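Local atomic coordinates of THUMP domain-containing protein (Pyrococcus horikoshii, PDB entry 1VBK), a protein that is of unproven function but, as a ThiI-like protein with a THUMP domain, probably binds RNA and ATP. Residues Val6-Ile11 and Ser20-Ile25; Pro107-Thr112 and Glu133-Asn138. One frame throughout, in Å; residues are numbered along the deposited sequence.

In the fold
Contact 1 comes first along the chain, pairing strand 3-8 with helix 19-36 in the ThiI ferredoxin-like region. It closes before contact 2 opens, and contact 2 sets strand 108-115 against helix 124-138 in the THUMP region. Their centres lie about 32 Å apart and their nearest atoms about 8 Å, so the two do not touch. Both strands nonetheless belong to one mixed sheet, in which strand 71-81 pairs with strand 3-8 and, through strands 160-164 and 150-157, leads on to strand 108-115. The two helix-on-sheet contacts therefore sit in adjoining modules tied by continuous strand pairing. The separate five-stranded parallel sheet, which overlaps the ThiI family match, takes part in neither.

Contact 1 of 2, residues Val6-Ile11 and Ser20-Ile25; sequences VRYGEI and SWFEKI
Tyr8 lays the CD1 corner of its ring against Phe22, whose CE1 comes within 3.7 Å of Tyr8 CD1. The two side chains slide past each other in opposite directions, one leaving the strand and the other the helix. Their ring planes are inclined at 32° with centroids 5.8 Å apart, an oblique pairing, closest at Tyr8 CD1 and Phe22 CE1. Phe22 reaches the tyrosine because its CG stands anti to the backbone N (chi1 177°), which brings Phe22 CE1 against the tyrosine ring.

The far end of Tyr8 makes the polar half of the contact. Its hydroxyl donates to Glu23, with Tyr8 OH 2.5 Å from Glu23 OE2, a short bond. The donor arrives on the anti side of that oxygen, 33° out of the carboxylate plane, and the tyrosine ring and carboxylate stand almost perpendicular. Glu23 CG also lies 3.8 Å from Tyr8 CE1, so the glutamate stem packs beside the ring before its acid group takes the hydroxyl.

These residues join the first strand and first helix of the ferredoxin-like domain of the ThiI family, with helix 19-36 packed on one side of the sheet. The nearest CA atoms, those of Tyr8 and Glu23, are 8.9 Å apart, a spacing bridged by the tyrosine side chain and the glutamate that meets its hydroxyl. Ile51 of strand 50-54 and Leu26 of the same helix also touch Tyr8, and Pro175 touches Phe22.

Glu23 OE2 has a second partner in Arg19, one turn earlier in the helix, which forms a salt bridge with it and would probably help keep the glutamate ionised as an acceptor. The Tyr8 hydroxyl is further met by Ser46 OG through a weak hydrogen bond.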
loop_
_atom_site.group_PDB
_atom_site.type_symbol
_atom_site.label_atom_id
_atom_site.label_comp_id
_atom_site.label_asym_id
_atom_site.label_seq_id
_atom_site.Cartn_x
_atom_site.Cartn_y
_atom_site.Cartn_z
ATOM N N VAL A 6 10.918 22.975 16.029
ATOM C CA VAL A 6 11.033 22.206 14.802
ATOM C C VAL A 6 10.091 22.831 13.778
ATOM O O VAL A 6 8.885 22.917 14.011
ATOM C CB VAL A 6 10.648 20.738 15.035
ATOM C CG1 VAL A 6 10.682 19.962 13.708
ATOM C CG2 VAL A 6 11.612 20.117 16.042
ATOM N N ARG A 7 10.651 23.283 12.659
ATOM C CA ARG A 7 9.857 23.920 11.609
ATOM C C ARG A 7 9.742 23.001 10.406
ATOM O O ARG A 7 10.688 22.296 10.060
ATOM C CB ARG A 7 10.493 25.251 11.193
ATOM C CG ARG A 7 10.831 26.146 12.379
ATOM C CD ARG A 7 11.324 27.530 11.956
ATOM N NE ARG A 7 11.727 28.298 13.127
ATOM C CZ ARG A 7 12.908 28.175 13.730
ATOM N NH1 ARG A 7 13.813 27.320 13.261
ATOM N NH2 ARG A 7 13.170 28.879 14.822
ATOM N N TYR A 8 8.580 23.025 9.762
ATOM C CA TYR A 8 8.332 22.167 8.610
ATOM C C TYR A 8 7.357 22.809 7.637
ATOM O O TYR A 8 6.802 23.878 7.902
ATOM C CB TYR A 8 7.774 20.826 9.092
ATOM C CG TYR A 8 6.627 20.987 10.063
ATOM C CD1 TYR A 8 5.316 21.149 9.608
ATOM C CD2 TYR A 8 6.858 21.029 11.441
ATOM C CE1 TYR A 8 4.263 21.348 10.499
ATOM C CE2 TYR A 8 5.814 21.234 12.342
ATOM C CZ TYR A 8 4.521 21.392 11.863
ATOM O OH TYR A 8 3.488 21.615 12.746
ATOM N N GLY A 9 7.142 22.139 6.513
ATOM C CA GLY A 9 6.233 22.659 5.512
ATOM C C GLY A 9 6.920 23.721 4.683
ATOM O O GLY A 9 7.630 24.572 5.220
ATOM N N GLU A 10 6.723 23.668 3.370
ATOM C CA GLU A 10 7.332 24.646 2.483
ATOM C C GLU A 10 6.486 24.862 1.232
ATOM O O GLU A 10 5.962 23.911 0.647
ATOM C CB GLU A 10 8.753 24.204 2.115
ATOM C CG GLU A 10 8.867 22.775 1.610
ATOM C CD GLU A 10 10.302 22.274 1.623
ATOM O OE1 GLU A 10 11.179 22.970 1.066
ATOM O OE2 GLU A 10 10.553 21.187 2.189
ATOM N N ILE A 11 6.345 26.122 0.836
ATOM C CA ILE A 11 5.553 26.473 -0.334
ATOM C C ILE A 11 5.970 25.645 -1.542
ATOM O O ILE A 11 7.153 25.358 -1.736
ATOM C CB ILE A 11 5.701 27.971 -0.680
ATOM C CG1 ILE A 11 5.373 28.825 0.550
ATOM C CG2 ILE A 11 4.781 28.330 -1.841
ATOM C CD1 ILE A 11 3.980 28.599 1.118
ATOM N N SER A 20 -2.716 17.671 9.498
ATOM C CA SER A 20 -2.819 16.964 10.772
ATOM C C SER A 20 -2.086 15.628 10.811
ATOM O O SER A 20 -1.400 15.328 11.791
ATOM C CB SER A 20 -4.286 16.751 11.145
ATOM O OG SER A 20 -4.921 17.995 11.383
ATOM N N TRP A 21 -2.235 14.817 9.767
ATOM C CA TRP A 21 -1.547 13.529 9.743
ATOM C C TRP A 21 -0.055 13.726 9.506
ATOM O O TRP A 21 0.772 12.986 10.042
ATOM C CB TRP A 21 -2.151 12.610 8.679
ATOM C CG TRP A 21 -3.411 11.975 9.168
ATOM C CD1 TRP A 21 -4.684 12.216 8.729
ATOM C CD2 TRP A 21 -3.529 11.061 10.262
ATOM N NE1 TRP A 21 -5.589 11.510 9.491
ATOM C CE2 TRP A 21 -4.906 10.793 10.438
ATOM C CE3 TRP A 21 -2.604 10.443 11.115
ATOM C CZ2 TRP A 21 -5.380 9.934 11.432
ATOM C CZ3 TRP A 21 -3.078 9.587 12.105
ATOM C CH2 TRP A 21 -4.454 9.342 12.253
ATOM N N PHE A 22 0.282 14.731 8.707
ATOM C CA PHE A 22 1.677 15.049 8.431
ATOM C C PHE A 22 2.372 15.312 9.771
ATOM O O PHE A 22 3.441 14.767 10.045
ATOM C CB PHE A 22 1.755 16.291 7.527
ATOM C CG PHE A 22 3.160 16.756 7.230
ATOM C CD1 PHE A 22 3.932 17.373 8.213
ATOM C CD2 PHE A 22 3.704 16.592 5.960
ATOM C CE1 PHE A 22 5.229 17.819 7.936
ATOM C CE2 PHE A 22 4.995 17.035 5.675
ATOM C CZ PHE A 22 5.758 17.649 6.666
ATOM N N GLU A 23 1.740 16.129 10.611
ATOM C CA GLU A 23 2.303 16.479 11.910
ATOM C C GLU A 23 2.378 15.299 12.882
ATOM O O GLU A 23 3.370 15.142 13.594
ATOM C CB GLU A 23 1.501 17.636 12.526
ATOM C CG GLU A 23 1.533 18.901 11.662
ATOM C CD GLU A 23 0.648 20.019 12.186
ATOM O OE1 GLU A 23 -0.494 19.734 12.604
ATOM O OE2 GLU A 23 1.091 21.189 12.167
ATOM N N LYS A 24 1.341 14.469 12.918
ATOM C CA LYS A 24 1.349 13.316 13.816
ATOM C C LYS A 24 2.446 12.324 13.453
ATOM O O LYS A 24 3.113 11.775 14.332
ATOM C CB LYS A 24 -0.007 12.613 13.790
ATOM C CG LYS A 24 -1.095 13.411 14.482
ATOM C CD LYS A 24 -2.429 12.703 14.438
ATOM C CE LYS A 24 -3.469 13.496 15.209
ATOM N NZ LYS A 24 -4.792 12.834 15.149
ATOM N N ILE A 25 2.631 12.101 12.158
ATOM C CA ILE A 25 3.650 11.172 11.677
ATOM C C ILE A 25 5.046 11.736 11.959
ATOM O O ILE A 25 5.958 11.008 12.362
ATOM C CB ILE A 25 3.461 10.908 10.162
ATOM C CG1 ILE A 25 2.131 10.180 9.928
ATOM C CG2 ILE A 25 4.610 10.082 9.624
ATOM C CD1 ILE A 25 1.766 9.997 8.452
#

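Contact 2 of 2, residues Pro107-Thr112 and Glu133-Asn138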
loop_
_atom_site.group_PDB
_atom_site.type_symbol
_atom_site.label_atom_id
_atom_site.label_comp_id
_atom_site.label_asym_id
_atom_site.label_seq_id
_atom_site.Cartn_x
_atom_site.Cartn_y
_atom_site.Cartn_z
ATOM N N PRO A 107 30.429 42.577 16.827
ATOM C CA PRO A 107 29.716 41.678 15.917
ATOM C C PRO A 107 28.531 42.347 15.218
ATOM O O PRO A 107 27.914 43.273 15.755
ATOM C CB PRO A 107 29.272 40.539 16.839
ATOM C CG PRO A 107 29.066 41.242 18.170
ATOM C CD PRO A 107 30.289 42.138 18.230
ATOM N N LYS A 108 28.236 41.886 14.007
ATOM C CA LYS A 108 27.098 42.399 13.249
ATOM C C LYS A 108 25.924 41.483 13.597
ATOM O O LYS A 108 26.105 40.266 13.713
ATOM C CB LYS A 108 27.380 42.332 11.746
ATOM C CG LYS A 108 28.380 43.372 11.241
ATOM C CD LYS A 108 28.760 43.075 9.799
ATOM C CE LYS A 108 29.596 44.186 9.184
ATOM N NZ LYS A 108 28.783 45.402 8.916
ATOM N N PHE A 109 24.732 42.053 13.759
ATOM C CA PHE A 109 23.565 41.246 14.109
ATOM C C PHE A 109 22.244 41.787 13.574
ATOM O O PHE A 109 22.171 42.900 13.050
ATOM C CB PHE A 109 23.437 41.136 15.637
ATOM C CG PHE A 109 22.749 42.324 16.286
ATOM C CD1 PHE A 109 23.384 43.559 16.379
ATOM C CD2 PHE A 109 21.462 42.196 16.811
ATOM C CE1 PHE A 109 22.748 44.652 16.986
ATOM C CE2 PHE A 109 20.818 43.281 17.419
ATOM C CZ PHE A 109 21.460 44.510 17.508
ATOM N N ARG A 110 21.202 40.972 13.718
ATOM C CA ARG A 110 19.856 41.367 13.338
ATOM C C ARG A 110 18.917 40.608 14.256
ATOM O O ARG A 110 19.317 39.641 14.901
ATOM C CB ARG A 110 19.543 41.013 11.880
ATOM C CG ARG A 110 19.345 39.530 11.590
ATOM C CD ARG A 110 18.456 39.366 10.352
ATOM N NE ARG A 110 17.089 39.763 10.668
ATOM C CZ ARG A 110 16.266 40.390 9.832
ATOM N NH1 ARG A 110 16.665 40.703 8.605
ATOM N NH2 ARG A 110 15.044 40.718 10.236
ATOM N N VAL A 111 17.681 41.068 14.340
ATOM C CA VAL A 111 16.681 40.403 15.155
ATOM C C VAL A 111 15.593 39.988 14.178
ATOM O O VAL A 111 15.226 40.753 13.279
ATOM C CB VAL A 111 16.078 41.339 16.238
ATOM C CG1 VAL A 111 15.033 40.580 17.061
ATOM C CG2 VAL A 111 17.183 41.853 17.166
ATOM N N THR A 112 15.105 38.767 14.337
ATOM C CA THR A 112 14.062 38.243 13.470
ATOM C C THR A 112 12.941 37.790 14.389
ATOM O O THR A 112 13.121 36.884 15.201
ATOM C CB THR A 112 14.594 37.055 12.630
ATOM O OG1 THR A 112 15.716 37.492 11.850
ATOM C CG2 THR A 112 13.513 36.527 11.696
ATOM N N GLU A 133 17.286 47.649 19.836
ATOM C CA GLU A 133 17.676 48.856 20.561
ATOM C C GLU A 133 18.214 48.489 21.940
ATOM O O GLU A 133 19.141 49.121 22.447
ATOM C CB GLU A 133 16.478 49.800 20.717
ATOM C CG GLU A 133 16.726 50.931 21.710
ATOM C CD GLU A 133 15.521 51.831 21.899
ATOM O OE1 GLU A 133 14.424 51.310 22.202
ATOM O OE2 GLU A 133 15.677 53.062 21.752
ATOM N N TYR A 134 17.619 47.466 22.545
ATOM C CA TYR A 134 18.035 47.004 23.863
ATOM C C TYR A 134 19.454 46.443 23.784
ATOM O O TYR A 134 20.303 46.756 24.618
ATOM C CB TYR A 134 17.078 45.917 24.365
ATOM C CG TYR A 134 17.299 45.520 25.804
ATOM C CD1 TYR A 134 17.022 46.412 26.844
ATOM C CD2 TYR A 134 17.778 44.252 26.132
ATOM C CE1 TYR A 134 17.216 46.045 28.183
ATOM C CE2 TYR A 134 17.976 43.879 27.463
ATOM C CZ TYR A 134 17.691 44.776 28.481
ATOM O OH TYR A 134 17.865 44.399 29.797
ATOM N N ILE A 135 19.707 45.612 22.776
ATOM C CA ILE A 135 21.030 45.025 22.601
ATOM C C ILE A 135 22.069 46.112 22.270
ATOM O O ILE A 135 23.172 46.121 22.826
ATOM C CB ILE A 135 20.990 43.927 21.498
ATOM C CG1 ILE A 135 20.078 42.784 21.961
ATOM C CG2 ILE A 135 22.399 43.386 21.220
ATOM C CD1 ILE A 135 19.944 41.649 20.977
ATOM N N LEU A 136 21.712 47.040 21.387
ATOM C CA LEU A 136 22.620 48.124 21.012
ATOM C C LEU A 136 23.014 49.022 22.187
ATOM O O LEU A 136 24.096 49.612 22.188
ATOM C CB LEU A 136 21.993 48.992 19.914
ATOM C CG LEU A 136 22.058 48.456 18.483
ATOM C CD1 LEU A 136 21.207 49.333 17.574
ATOM C CD2 LEU A 136 23.505 48.439 18.009
ATOM N N ASN A 137 22.130 49.127 23.176
ATOM C CA ASN A 137 22.372 49.950 24.360
ATOM C C ASN A 137 23.201 49.228 25.421
ATOM O O ASN A 137 23.657 49.847 26.378
ATOM C CB ASN A 137 21.040 50.370 24.997
ATOM C CG ASN A 137 20.360 51.519 24.256
ATOM O OD1 ASN A 137 19.191 51.818 24.502
ATOM N ND2 ASN A 137 21.093 52.172 23.364
ATOM N N ASN A 138 23.396 47.925 25.255
ATOM C CA ASN A 138 24.139 47.150 26.242
ATOM C C ASN A 138 25.362 46.403 25.719
ATOM O O ASN A 138 26.088 45.777 26.493
ATOM C CB ASN A 138 23.186 46.160 26.920
ATOM C CG ASN A 138 22.170 46.854 27.816
ATOM O OD1 ASN A 138 22.505 47.312 28.905
ATOM N ND2 ASN A 138 20.927 46.944 27.355
#
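Phe109 meets both Ile135 and Leu136 across the strand-to-helix packing of a beta-alpha-beta unit, made of strand 108-115, helix 124-138 and strand 142-143 in the THUMP domain. The contact between the segments is apolar. Ile135 CG2 sits over one face of the phenyl ring, 4.0 Å from Phe109 CZ, while Ile135 CD1 lies on the same side beyond the rim, 4.0 Å from Phe109 CE2. Leu136 comes to the ring's edge instead, its CD2 lying in the ring plane at 4.0 Å from Phe109 CE1. Phe109 CG sits between the backbone N and the carbonyl carbon (chi1 83°), which sets the ring against Ile135 and Leu136. Phe95 of helix 84-102 adds an edge-to-face partner. An alanine in place of Phe109 would probably remove the surface that Ile135 CG2 and Leu136 CD2 pack on and open a gap between strand and helix.

Side-chain hydrogen bonds also form inside each segment. On the strand, Arg110 NH2 donates to Val111 O at 3.0 Å. On the helix side, Asn138 folds back over Tyr134: its ND2 gives a 2.8 Å bond to Tyr134 O and rests 3.8 Å above the plane of the Tyr134 ring, over its centre.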